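Local atomic coordinates of purine nucleoside phosphorylase (Schistosoma mansoni, PDB entry 6BI9), a protein that catalyses the reversible phosphorolysis of purine nucleosides such as inosine and guanosine, releasing the free base and ribose 1-phosphate. Residues Ala195-Pro200 / Val219-Val224; Asn117-Ile122 / Ser241-Asn246; Phe131-Gly136 / Lys236-Ser241; Gly121-Leu126 / Gly215-Gly220. One frame throughout, in Å; residues are numbered along the deposited sequence.

Contact 1. Residues Ala195-Pro200 / Val219-Val224; sequences AFNGGP and VGMSTV. With DS7 (1,2,5-trimethyl-1H-pyrrole-3-carboxylic acid), chain G.
Ala195 and Phe196 run parallel to Val219 and Gly220 as neighbouring strand ends, joined by Gly220 N to Ala195 O (3.0 Å) and by Asn197 N to Gly220 O, after which both chains turn into loops. With CG anti to the backbone N (chi1 179°), the Phe196 ring is carried alongside the second segment, edge first. Its CE1 comes 3.5 Å from Met221 C, and Gly220 O lies near the ring plane, where the slightly positive C-H rim suits an oxygen. Val224, in the first turn of helix 224-232, sets CG2 3.8 Å from Phe196 CB. Gly199, at phi 87°, passes with its CA 4.0 Å from Met221 SD, a tight spot that suits a residue without a side chain. The extended Met221 chain carries its CE methyl to 3.4 Å from Pro200 O, beyond a cis peptide bond, while Phe161 of a neighbouring subunit packs on it. Asn197 ND2 gives a hydrogen bond to O of the bound pyrrole acid DS7 (2.9 Å) and a weak one to its O1; the same nitrogen bonds Thr201 O. In this strand-end pocket the acid is probably ionised, and the neutral amide would meet it with N-H groups, not a formal charge.

Contact 2. Residues Asn117-Ile122 / Ser241-Asn246; sequences NLAGGI and SLIANN. With DS7 (1,2,5-trimethyl-1H-pyrrole-3-carboxylic acid), chain G.
Asn117 and Ser241 meet through their side chains midway along two parallel strands. The serine hydroxyl OG donates to Asn117 OD1 at 2.7 Å, arriving in the carbonyl plane on a lone pair. The asparagine amide reaches this spot because CG sits between the backbone N and the carbonyl carbon (chi1 62°), folding the group toward the neighbouring strand. Its other end, ND2, bonds Thr223 OG1, so both ends of the buried amide are used and its rotation is fixed. Ala119 CB lies 3.9 Å from Ser241 OG on the same face; a methyl is small enough to sit beside the hydroxyl. On the other face Leu118 and Leu242 point the same way side by side, their CD2 methyls 3.7 Å apart, beneath helix 259-283. Four backbone bonds tie the strands, among them Ala244 N to Ala119 O (2.9 Å) and Gly121 N to Asn245 O. Gly120 faces the ligand and Gly121 lies close against Asn245 O and Ile243 CG2, positions where the lack of a side chain suits the tight packing. Asn245 OD1 is 3.6 Å from Gly120 CA. The distance from Asn245 OD1 to the N-methyl carbon DS7 C7 is 3.0 Å, while Asn245 ND2 bonds Asp250. Asn246 caps helix 247-253 through OD1 to Leu249 N. Parallel strands that bring their C-terminal ends to a ligand are characteristic of α/β folds, here the mixed sheet of the purine nucleoside phosphorylase family.

Contact 3. Residues Phe131-Gly136 / Lys236-Ser241; sequences FVLIKG and KVLAVS
Leu133 and Val240 lie side by side and point the same way on one face of an antiparallel pair, with Leu133 CD2 3.7 Å from Val240 CG2. They occupy a non-hydrogen-bonded position, where the chains come close enough for branched side chains to mesh. Val240 has CG1 anti to the backbone N (chi1 -176°), which turns that methyl toward Phe131 CB, 4.2 Å away, and its side chain also packs on Phe277 of helix 259-283. The Phe131 ring has Ser241 O near its plane, at the edge, and meets Trp276 edge-to-face. Ile134 is directed at the partner strand: its extended chain lays CD1 against Ala239 CB (3.9 Å) and 3.6 Å from Ser241 OG, whose hydroxyl is bonded to Asn117. The small alanine fits where the isoleucine leans across. Along the backbone, Val132 and Ser241 exchange a reciprocal pair of bonds, Val132 N to Ser241 O being 2.9 Å, and Ile134 N reaches Ala239 O at 3.0 Å. Beyond this point the strands diverge, and a water accepts from Ala239 N and bridges to Ile134 O. Phe131 and Leu133 turn their peptides to strand 189-196 instead, while the buried side chains meet almost wholly through hydrocarbon.

Contact 4. Residues Gly121-Leu126 / Gly215-Gly220; sequences GINRKL and GCDVVG. With DS7 (1,2,5-trimethyl-1H-pyrrole-3-carboxylic acid), chain G.
Asn123 and Asp217 set an amide beside a carboxylate, the two side chains pointing the same way with their planes 37° apart. The bond from Asn123 ND2 to Asp217 OD1 is 3.0 Å long and nearly straight (174°); the oxygen lies in the amide plane, yet the nitrogen meets it on the anti side and out of the carboxylate plane. The other carboxylate oxygen, OD2, is held by Val193 N. At the opposite end of the amide, Asn123 OD1 accepts from Lys125 N (2.8 Å), making an Asx turn within the type I beta turn from Asn123 to Leu126. Asparagine suits this corner because it can donate to the aspartate and accept from its own turn at once. The turn follows strand 112-121, whose last residue, Gly121, forms an antiparallel non-hydrogen-bonded pair with Val218. Ile122 has CG2 anti to its own N (CG1 chi1 -60°), bringing that methyl 3.3 Å from Cys216 O, while the Ile122 and Val219 side chains cross obliquely, CD1 4.1 Å from CG1. Leu126 meets Val218 at about a right angle, CD1 to CG1 3.6 Å, and both pack on Val132 of strand 131-139. Gly215, with positive phi, closes helix 205-213 in a Schellman motif before strand 218-220. Asp217 O accepts two backbone donors from the same face of its plane, Ile122 N at 2.9 Å and Asn123 N at 3.1 Å.

All four contacts belong to one mixed sheet. Contacts 2 and 4 are closest, their centres about 8 Å apart, and share Gly121 and Ile122; contacts 1 and 3 lie about 14 Å apart. Strand 218-220 serves contacts 1 and 4, and strand 236-246 contacts 2 and 3. Along the chain come strands 112-121 and 131-139, then the beta-alpha-beta unit 189-196 to 218-220, then 236-246, so contacts 2, 3 and 4 join distant sequence while contact 1 closes one unit. Gly120 N probably bonds Val219 O, knitting contacts 1, 2 and 4. Contacts 1 and 2 reach DS7 from different strands, contact 4 through residues shared with contact 1; contact 3 continues the sheet away from it.

Contact 1. Residues Ala195-Pro200 / Val219-Val224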
loop_
_atom_site.group_PDB
_atom_site.type_symbol
_atom_site.label_atom_id
_atom_site.label_comp_id
_atom_site.label_asym_id
_atom_site.label_seq_id
_atom_site.Cartn_x
_atom_site.Cartn_y
_atom_site.Cartn_z
ATOM N N ALA A 195 -0.110 -14.997 -1.622
ATOM C CA ALA A 195 -0.392 -13.562 -1.524
ATOM C C ALA A 195 -0.128 -13.071 -0.106
ATOM O O ALA A 195 -0.699 -13.599 0.855
ATOM C CB ALA A 195 -1.840 -13.244 -1.888
ATOM N N PHE A 196 0.649 -11.983 0.012
ATOM C CA PHE A 196 0.938 -11.322 1.295
ATOM C C PHE A 196 -0.078 -10.187 1.501
ATOM O O PHE A 196 -0.061 -9.202 0.742
ATOM C CB PHE A 196 2.392 -10.813 1.272
ATOM C CG PHE A 196 2.846 -10.076 2.533
ATOM C CD1 PHE A 196 2.304 -10.349 3.796
ATOM C CD2 PHE A 196 3.837 -9.078 2.433
ATOM C CE1 PHE A 196 2.731 -9.660 4.924
ATOM C CE2 PHE A 196 4.264 -8.373 3.557
ATOM C CZ PHE A 196 3.711 -8.642 4.807
ATOM N N ASN A 197 -1.000 -10.392 2.470
ATOM C CA ASN A 197 -1.982 -9.441 3.035
ATOM C C ASN A 197 -1.313 -8.870 4.280
ATOM O O ASN A 197 -1.071 -9.612 5.232
ATOM C CB ASN A 197 -3.276 -10.197 3.478
ATOM C CG ASN A 197 -4.241 -9.371 4.385
ATOM O OD1 ASN A 197 -4.327 -8.151 4.302
ATOM N ND2 ASN A 197 -4.990 -10.080 5.254
ATOM N N GLY A 198 -1.077 -7.577 4.326
ATOM C CA GLY A 198 -0.347 -7.026 5.463
ATOM C C GLY A 198 -0.975 -7.373 6.807
ATOM O O GLY A 198 -0.258 -7.526 7.803
ATOM N N GLY A 199 -2.297 -7.429 6.872
ATOM C CA GLY A 199 -2.969 -7.778 8.132
ATOM C C GLY A 199 -3.217 -6.576 9.041
ATOM O O GLY A 199 -2.951 -5.422 8.669
ATOM N N PRO A 200 -3.751 -6.810 10.247
ATOM C CA PRO A 200 -4.025 -8.084 10.923
ATOM C C PRO A 200 -5.452 -8.627 10.763
ATOM O O PRO A 200 -5.754 -9.649 11.396
ATOM C CB PRO A 200 -3.768 -7.733 12.380
ATOM C CG PRO A 200 -4.352 -6.285 12.468
ATOM C CD PRO A 200 -3.957 -5.660 11.133
ATOM N N VAL A 219 -3.369 -17.135 0.918
ATOM C CA VAL A 219 -3.171 -15.778 1.446
ATOM C C VAL A 219 -2.742 -15.843 2.915
ATOM O O VAL A 219 -3.279 -16.634 3.710
ATOM C CB VAL A 219 -4.445 -14.905 1.270
ATOM C CG1 VAL A 219 -5.664 -15.530 1.944
ATOM C CG2 VAL A 219 -4.241 -13.468 1.778
ATOM N N GLY A 220 -1.770 -14.999 3.285
ATOM C CA GLY A 220 -1.401 -14.863 4.688
ATOM C C GLY A 220 -0.705 -13.548 4.997
ATOM O O GLY A 220 -0.490 -12.720 4.107
ATOM N N MET A 221 -0.327 -13.385 6.283
ATOM C CA MET A 221 0.146 -12.111 6.835
ATOM C C MET A 221 1.637 -12.107 7.217
ATOM O O MET A 221 2.045 -11.293 8.060
ATOM C CB MET A 221 -0.670 -11.723 8.078
ATOM C CG MET A 221 -2.112 -11.716 7.952
ATOM S SD MET A 221 -2.874 -11.461 9.607
ATOM C CE MET A 221 -4.526 -11.914 9.135
ATOM N N SER A 222 2.454 -13.000 6.672
ATOM C CA SER A 222 3.843 -13.136 7.108
ATOM C C SER A 222 4.709 -13.579 5.925
ATOM O O SER A 222 4.274 -13.586 4.761
ATOM C CB SER A 222 3.963 -14.139 8.273
ATOM O OG SER A 222 3.713 -15.455 7.803
ATOM N N THR A 223 5.951 -13.961 6.254
ATOM C CA THR A 223 6.868 -14.734 5.410
ATOM C C THR A 223 7.521 -13.955 4.262
ATOM O O THR A 223 8.747 -14.030 4.120
ATOM C CB THR A 223 6.151 -15.977 4.906
ATOM O OG1 THR A 223 5.804 -16.791 6.050
ATOM C CG2 THR A 223 7.059 -16.791 3.977
ATOM N N VAL A 224 6.758 -13.215 3.443
ATOM C CA VAL A 224 7.345 -12.528 2.280
ATOM C C VAL A 224 8.439 -11.537 2.687
ATOM O O VAL A 224 9.483 -11.479 2.006
ATOM C CB VAL A 224 6.230 -11.919 1.422
ATOM C CG1 VAL A 224 6.750 -10.896 0.419
ATOM C CG2 VAL A 224 5.453 -13.022 0.686
HETATM C C7 DS7 G . -7.099 -18.046 7.477
HETATM C C4 DS7 G . -4.889 -13.609 5.805
HETATM C C5 DS7 G . -6.359 -15.824 6.423
HETATM C C6 DS7 G . -7.656 -15.672 5.654
HETATM C C3 DS7 G . -5.203 -14.984 6.482
HETATM C C2 DS7 G . -4.311 -15.629 7.392
HETATM C C1 DS7 G . -4.908 -16.819 7.845
HETATM O O DS7 G . -5.737 -12.867 5.302
HETATM O O1 DS7 G . -3.740 -13.135 5.807
HETATM N N DS7 G . -6.177 -16.936 7.258
HETATM C C DS7 G . -4.350 -17.859 8.809
HETATM O O HOH W 1 2.296 -8.390 8.510
#

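Contact 2. Residues Asn117-Ile122 / Ser241-Asn246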
loop_
_atom_site.group_PDB
_atom_site.type_symbol
_atom_site.label_atom_id
_atom_site.label_comp_id
_atom_site.label_asym_id
_atom_site.label_seq_id
_atom_site.Cartn_x
_atom_site.Cartn_y
_atom_site.Cartn_z
ATOM N N ASN A 117 4.264 -21.213 8.005
ATOM C CA ASN A 117 3.223 -20.274 8.413
ATOM C C ASN A 117 1.848 -20.926 8.317
ATOM O O ASN A 117 1.692 -22.033 7.786
ATOM C CB ASN A 117 3.248 -18.980 7.560
ATOM C CG ASN A 117 2.978 -19.232 6.071
ATOM O OD1 ASN A 117 1.943 -19.746 5.690
ATOM N ND2 ASN A 117 3.913 -18.817 5.218
ATOM N N LEU A 118 0.862 -20.238 8.903
ATOM C CA LEU A 118 -0.556 -20.539 8.718
ATOM C C LEU A 118 -1.187 -19.581 7.705
ATOM O O LEU A 118 -0.915 -18.373 7.708
ATOM C CB LEU A 118 -1.280 -20.461 10.060
ATOM C CG LEU A 118 -0.912 -21.627 10.999
ATOM C CD1 LEU A 118 -0.877 -21.165 12.436
ATOM C CD2 LEU A 118 -1.917 -22.710 10.812
ATOM N N ALA A 119 -2.062 -20.108 6.850
ATOM C CA ALA A 119 -2.616 -19.327 5.750
ATOM C C ALA A 119 -4.042 -19.741 5.417
ATOM O O ALA A 119 -4.488 -20.836 5.775
ATOM C CB ALA A 119 -1.753 -19.482 4.496
ATOM N N GLY A 120 -4.744 -18.870 4.688
ATOM C CA GLY A 120 -6.061 -19.210 4.132
ATOM C C GLY A 120 -5.967 -19.727 2.700
ATOM O O GLY A 120 -5.146 -19.271 1.902
ATOM N N GLY A 121 -6.808 -20.719 2.383
ATOM C CA GLY A 121 -6.835 -21.282 1.046
ATOM C C GLY A 121 -7.735 -20.506 0.101
ATOM O O GLY A 121 -8.880 -20.199 0.434
ATOM N N ILE A 122 -7.221 -20.219 -1.089
ATOM C CA ILE A 122 -7.990 -19.596 -2.172
ATOM C C ILE A 122 -8.313 -20.604 -3.277
ATOM O O ILE A 122 -9.468 -20.753 -3.678
ATOM C CB ILE A 122 -7.238 -18.378 -2.751
ATOM C CG1 ILE A 122 -6.975 -17.305 -1.677
ATOM C CG2 ILE A 122 -8.004 -17.784 -3.913
ATOM C CD1 ILE A 122 -8.209 -16.642 -1.056
ATOM N N SER A 241 3.182 -23.348 3.709
ATOM C CA SER A 241 1.962 -22.899 4.387
ATOM C C SER A 241 1.127 -24.102 4.848
ATOM O O SER A 241 0.931 -25.056 4.086
ATOM C CB SER A 241 1.103 -22.013 3.478
ATOM O OG SER A 241 1.691 -20.744 3.230
ATOM N N LEU A 242 0.624 -24.040 6.092
ATOM C CA LEU A 242 -0.435 -24.925 6.588
ATOM C C LEU A 242 -1.781 -24.218 6.414
ATOM O O LEU A 242 -1.975 -23.094 6.908
ATOM C CB LEU A 242 -0.200 -25.288 8.062
ATOM C CG LEU A 242 -1.347 -26.014 8.781
ATOM C CD1 LEU A 242 -1.666 -27.353 8.133
ATOM C CD2 LEU A 242 -0.996 -26.233 10.270
ATOM N N ILE A 243 -2.706 -24.863 5.708
ATOM C CA ILE A 243 -3.984 -24.248 5.334
ATOM C C ILE A 243 -5.005 -24.383 6.463
ATOM O O ILE A 243 -5.371 -25.492 6.853
ATOM C CB ILE A 243 -4.521 -24.882 4.037
ATOM C CG1 ILE A 243 -3.513 -24.720 2.886
ATOM C CG2 ILE A 243 -5.895 -24.291 3.654
ATOM C CD1 ILE A 243 -3.131 -23.239 2.575
ATOM N N ALA A 244 -5.530 -23.243 6.952
ATOM C CA ALA A 244 -6.476 -23.282 8.063
ATOM C C ALA A 244 -7.917 -23.508 7.601
ATOM O O ALA A 244 -8.727 -24.063 8.348
ATOM C CB ALA A 244 -6.381 -21.985 8.869
ATOM N N ASN A 245 -8.244 -23.097 6.379
ATOM C CA ASN A 245 -9.615 -23.049 5.889
ATOM C C ASN A 245 -9.553 -22.769 4.396
ATOM O O ASN A 245 -8.507 -22.381 3.876
ATOM C CB ASN A 245 -10.425 -21.950 6.588
ATOM C CG ASN A 245 -9.940 -20.537 6.205
ATOM O OD1 ASN A 245 -8.746 -20.234 6.286
ATOM N ND2 ASN A 245 -10.862 -19.682 5.760
ATOM N N ASN A 246 -10.702 -22.892 3.716
ATOM C CA ASN A 246 -10.823 -22.365 2.352
ATOM C C ASN A 246 -11.730 -21.131 2.387
ATOM O O ASN A 246 -12.944 -21.245 2.625
ATOM C CB ASN A 246 -11.352 -23.422 1.377
ATOM C CG ASN A 246 -11.259 -22.959 -0.047
ATOM O OD1 ASN A 246 -11.990 -22.059 -0.436
ATOM N ND2 ASN A 246 -10.346 -23.563 -0.845
HETATM C C7 DS7 G . -7.099 -18.046 7.477
HETATM C C4 DS7 G . -4.889 -13.609 5.805
HETATM C C5 DS7 G . -6.359 -15.824 6.423
HETATM C C6 DS7 G . -7.656 -15.672 5.654
HETATM C C3 DS7 G . -5.203 -14.984 6.482
HETATM C C2 DS7 G . -4.311 -15.629 7.392
HETATM C C1 DS7 G . -4.908 -16.819 7.845
HETATM O O DS7 G . -5.737 -12.867 5.302
HETATM O O1 DS7 G . -3.740 -13.135 5.807
HETATM N N DS7 G . -6.177 -16.936 7.258
HETATM C C DS7 G . -4.350 -17.859 8.809
#

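Contact 3. Residues Phe131-Gly136 / Lys236-Ser241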
loop_
_atom_site.group_PDB
_atom_site.type_symbol
_atom_site.label_atom_id
_atom_site.label_comp_id
_atom_site.label_asym_id
_atom_site.label_seq_id
_atom_site.Cartn_x
_atom_site.Cartn_y
_atom_site.Cartn_z
ATOM N N PHE A 131 -0.955 -28.928 3.177
ATOM C CA PHE A 131 0.288 -28.158 3.092
ATOM C C PHE A 131 0.495 -27.620 1.676
ATOM O O PHE A 131 0.239 -28.330 0.693
ATOM C CB PHE A 131 1.491 -29.033 3.465
ATOM C CG PHE A 131 1.407 -29.659 4.833
ATOM C CD1 PHE A 131 1.570 -28.887 5.969
ATOM C CD2 PHE A 131 1.198 -31.020 4.974
ATOM C CE1 PHE A 131 1.513 -29.447 7.211
ATOM C CE2 PHE A 131 1.138 -31.602 6.233
ATOM C CZ PHE A 131 1.288 -30.792 7.360
ATOM N N VAL A 132 1.036 -26.402 1.552
ATOM C CA VAL A 132 1.385 -25.812 0.254
ATOM C C VAL A 132 2.883 -25.437 0.235
ATOM O O VAL A 132 3.339 -24.623 1.052
ATOM C CB VAL A 132 0.517 -24.579 -0.050
ATOM C CG1 VAL A 132 0.947 -23.913 -1.351
ATOM C CG2 VAL A 132 -0.935 -25.000 -0.113
ATOM N N LEU A 133 3.647 -26.055 -0.677
ATOM C CA LEU A 133 5.013 -25.627 -0.964
ATOM C C LEU A 133 4.933 -24.332 -1.775
ATOM O O LEU A 133 4.372 -24.325 -2.872
ATOM C CB LEU A 133 5.759 -26.727 -1.738
ATOM C CG LEU A 133 5.842 -28.114 -1.080
ATOM C CD1 LEU A 133 6.582 -29.118 -1.971
ATOM C CD2 LEU A 133 6.502 -28.017 0.311
ATOM N N ILE A 134 5.462 -23.225 -1.251
ATOM C CA ILE A 134 5.321 -21.930 -1.928
ATOM C C ILE A 134 6.329 -21.831 -3.075
ATOM O O ILE A 134 7.536 -22.009 -2.870
ATOM C CB ILE A 134 5.504 -20.770 -0.946
ATOM C CG1 ILE A 134 4.416 -20.820 0.125
ATOM C CG2 ILE A 134 5.453 -19.407 -1.675
ATOM C CD1 ILE A 134 4.580 -19.794 1.218
ATOM N N LYS A 135 5.834 -21.555 -4.293
ATOM C CA LYS A 135 6.687 -21.465 -5.482
ATOM C C LYS A 135 6.864 -20.045 -6.018
ATOM O O LYS A 135 7.690 -19.849 -6.929
ATOM C CB LYS A 135 6.155 -22.369 -6.607
ATOM C CG LYS A 135 4.796 -22.016 -7.124
ATOM C CD LYS A 135 4.345 -23.094 -8.114
ATOM C CE LYS A 135 3.012 -22.757 -8.762
ATOM N NZ LYS A 135 3.148 -21.664 -9.766
ATOM N N GLY A 136 6.165 -19.054 -5.447
ATOM C CA GLY A 136 6.231 -17.660 -5.883
ATOM C C GLY A 136 5.236 -16.876 -5.051
ATOM O O GLY A 136 4.483 -17.459 -4.263
ATOM N N LYS A 236 19.257 -19.380 0.474
ATOM C CA LYS A 236 18.211 -20.180 -0.173
ATOM C C LYS A 236 17.041 -20.376 0.796
ATOM O O LYS A 236 17.243 -20.487 2.011
ATOM C CB LYS A 236 18.748 -21.558 -0.601
ATOM C CG LYS A 236 19.916 -21.514 -1.581
ATOM C CD LYS A 236 20.332 -22.933 -2.012
ATOM C CE LYS A 236 20.969 -23.721 -0.886
ATOM N NZ LYS A 236 21.991 -24.682 -1.408
ATOM N N VAL A 237 15.813 -20.454 0.252
ATOM C CA VAL A 237 14.589 -20.502 1.063
ATOM C C VAL A 237 13.689 -21.671 0.648
ATOM O O VAL A 237 13.477 -21.927 -0.547
ATOM C CB VAL A 237 13.804 -19.174 0.954
ATOM C CG1 VAL A 237 12.423 -19.295 1.602
ATOM C CG2 VAL A 237 14.547 -18.024 1.592
ATOM N N LEU A 238 13.110 -22.354 1.658
ATOM C CA LEU A 238 11.943 -23.229 1.517
ATOM C C LEU A 238 10.864 -22.675 2.439
ATOM O O LEU A 238 11.130 -22.467 3.627
ATOM C CB LEU A 238 12.249 -24.689 1.921
ATOM C CG LEU A 238 11.047 -25.648 2.043
ATOM C CD1 LEU A 238 10.481 -25.989 0.686
ATOM C CD2 LEU A 238 11.426 -26.970 2.739
ATOM N N ALA A 239 9.672 -22.401 1.898
ATOM C CA ALA A 239 8.558 -21.873 2.684
ATOM C C ALA A 239 7.324 -22.746 2.478
ATOM O O ALA A 239 6.976 -23.056 1.338
ATOM C CB ALA A 239 8.235 -20.405 2.311
ATOM N N VAL A 240 6.676 -23.155 3.579
ATOM C CA VAL A 240 5.514 -24.059 3.556
ATOM C C VAL A 240 4.358 -23.425 4.336
ATOM O O VAL A 240 4.535 -23.006 5.490
ATOM C CB VAL A 240 5.866 -25.437 4.145
ATOM C CG1 VAL A 240 4.684 -26.406 4.035
ATOM C CG2 VAL A 240 7.077 -26.043 3.390
ATOM N N SER A 241 3.182 -23.348 3.709
ATOM C CA SER A 241 1.962 -22.899 4.387
ATOM C C SER A 241 1.127 -24.102 4.848
ATOM O O SER A 241 0.931 -25.056 4.086
ATOM C CB SER A 241 1.103 -22.013 3.478
ATOM O OG SER A 241 1.691 -20.744 3.230
HETATM O O HOH W 2 9.422 -22.905 -0.955
#

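Contact 4. Residues Gly121-Leu126 / Gly215-Gly220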
loop_
_atom_site.group_PDB
_atom_site.type_symbol
_atom_site.label_atom_id
_atom_site.label_comp_id
_atom_site.label_asym_id
_atom_site.label_seq_id
_atom_site.Cartn_x
_atom_site.Cartn_y
_atom_site.Cartn_z
ATOM N N GLY A 121 -6.808 -20.719 2.383
ATOM C CA GLY A 121 -6.835 -21.282 1.046
ATOM C C GLY A 121 -7.735 -20.506 0.101
ATOM O O GLY A 121 -8.880 -20.199 0.434
ATOM N N ILE A 122 -7.221 -20.219 -1.089
ATOM C CA ILE A 122 -7.990 -19.596 -2.172
ATOM C C ILE A 122 -8.313 -20.604 -3.277
ATOM O O ILE A 122 -9.468 -20.753 -3.678
ATOM C CB ILE A 122 -7.238 -18.378 -2.751
ATOM C CG1 ILE A 122 -6.975 -17.305 -1.677
ATOM C CG2 ILE A 122 -8.004 -17.784 -3.913
ATOM C CD1 ILE A 122 -8.209 -16.642 -1.056
ATOM N N ASN A 123 -7.302 -21.315 -3.765
ATOM C CA ASN A 123 -7.492 -22.346 -4.784
ATOM C C ASN A 123 -8.532 -23.366 -4.326
ATOM O O ASN A 123 -8.525 -23.818 -3.175
ATOM C CB ASN A 123 -6.138 -23.020 -5.064
ATOM C CG ASN A 123 -6.179 -23.993 -6.250
ATOM O OD1 ASN A 123 -6.977 -24.915 -6.278
ATOM N ND2 ASN A 123 -5.294 -23.786 -7.228
ATOM N N ARG A 124 -9.446 -23.725 -5.226
ATOM C CA ARG A 124 -10.521 -24.617 -4.812
ATOM C C ARG A 124 -10.037 -26.027 -4.490
ATOM O O ARG A 124 -10.794 -26.794 -3.893
ATOM C CB ARG A 124 -11.612 -24.641 -5.886
ATOM C CG ARG A 124 -12.374 -23.314 -5.948
ATOM C CD ARG A 124 -13.405 -23.278 -7.065
ATOM N NE ARG A 124 -14.133 -22.011 -7.100
ATOM C CZ ARG A 124 -15.185 -21.717 -6.335
ATOM N NH1 ARG A 124 -15.649 -22.595 -5.443
ATOM N NH2 ARG A 124 -15.771 -20.530 -6.462
ATOM N N LYS A 125 -8.797 -26.391 -4.829
ATOM C CA LYS A 125 -8.288 -27.722 -4.499
ATOM C C LYS A 125 -7.777 -27.847 -3.058
ATOM O O LYS A 125 -7.461 -28.967 -2.634
ATOM C CB LYS A 125 -7.152 -28.107 -5.455
ATOM C CG LYS A 125 -7.563 -28.265 -6.910
ATOM C CD LYS A 125 -6.328 -28.331 -7.798
ATOM C CE LYS A 125 -6.659 -28.105 -9.264
ATOM N NZ LYS A 125 -5.428 -28.011 -10.103
ATOM N N LEU A 126 -7.702 -26.749 -2.302
ATOM C CA LEU A 126 -7.128 -26.730 -0.958
ATOM C C LEU A 126 -8.197 -26.874 0.131
ATOM O O LEU A 126 -9.257 -26.241 0.063
ATOM C CB LEU A 126 -6.362 -25.416 -0.768
ATOM C CG LEU A 126 -5.183 -25.238 -1.734
ATOM C CD1 LEU A 126 -4.544 -23.895 -1.486
ATOM C CD2 LEU A 126 -4.155 -26.329 -1.587
ATOM N N GLY A 215 -5.188 -15.015 -9.551
ATOM C CA GLY A 215 -4.287 -16.153 -9.608
ATOM C C GLY A 215 -3.566 -16.487 -8.315
ATOM O O GLY A 215 -2.515 -17.148 -8.339
ATOM N N CYS A 216 -4.083 -16.055 -7.178
ATOM C CA CYS A 216 -3.482 -16.408 -5.904
ATOM C C CYS A 216 -4.019 -17.760 -5.444
ATOM O O CYS A 216 -5.206 -18.056 -5.590
ATOM C CB CYS A 216 -3.764 -15.342 -4.840
ATOM S SG CYS A 216 -3.254 -13.641 -5.286
ATOM N N ASP A 217 -3.138 -18.591 -4.888
ATOM C CA ASP A 217 -3.545 -19.882 -4.357
ATOM C C ASP A 217 -3.786 -19.874 -2.854
ATOM O O ASP A 217 -4.643 -20.618 -2.376
ATOM C CB ASP A 217 -2.481 -20.942 -4.685
ATOM C CG ASP A 217 -2.337 -21.185 -6.196
ATOM O OD1 ASP A 217 -3.345 -21.532 -6.842
ATOM O OD2 ASP A 217 -1.218 -21.014 -6.735
ATOM N N VAL A 218 -3.015 -19.091 -2.093
ATOM C CA VAL A 218 -3.127 -19.000 -0.638
ATOM C C VAL A 218 -2.884 -17.534 -0.266
ATOM O O VAL A 218 -2.285 -16.771 -1.031
ATOM C CB VAL A 218 -2.128 -19.916 0.120
ATOM C CG1 VAL A 218 -2.219 -21.364 -0.393
ATOM C CG2 VAL A 218 -0.726 -19.476 -0.060
ATOM N N VAL A 219 -3.369 -17.135 0.918
ATOM C CA VAL A 219 -3.171 -15.778 1.446
ATOM C C VAL A 219 -2.742 -15.843 2.915
ATOM O O VAL A 219 -3.279 -16.634 3.710
ATOM C CB VAL A 219 -4.445 -14.905 1.270
ATOM C CG1 VAL A 219 -5.664 -15.530 1.944
ATOM C CG2 VAL A 219 -4.241 -13.468 1.778
ATOM N N GLY A 220 -1.770 -14.999 3.285
ATOM C CA GLY A 220 -1.401 -14.863 4.688
ATOM C C GLY A 220 -0.705 -13.548 4.997
ATOM O O GLY A 220 -0.490 -12.720 4.107
HETATM C C7 DS7 G . -7.099 -18.046 7.477
HETATM C C4 DS7 G . -4.889 -13.609 5.805
HETATM C C5 DS7 G . -6.359 -15.824 6.423
HETATM C C6 DS7 G . -7.656 -15.672 5.654
HETATM C C3 DS7 G . -5.203 -14.984 6.482
HETATM C C2 DS7 G . -4.311 -15.629 7.392
HETATM C C1 DS7 G . -4.908 -16.819 7.845
HETATM O O DS7 G . -5.737 -12.867 5.302
HETATM O O1 DS7 G . -3.740 -13.135 5.807
HETATM N N DS7 G . -6.177 -16.936 7.258
HETATM C C DS7 G . -4.350 -17.859 8.809
#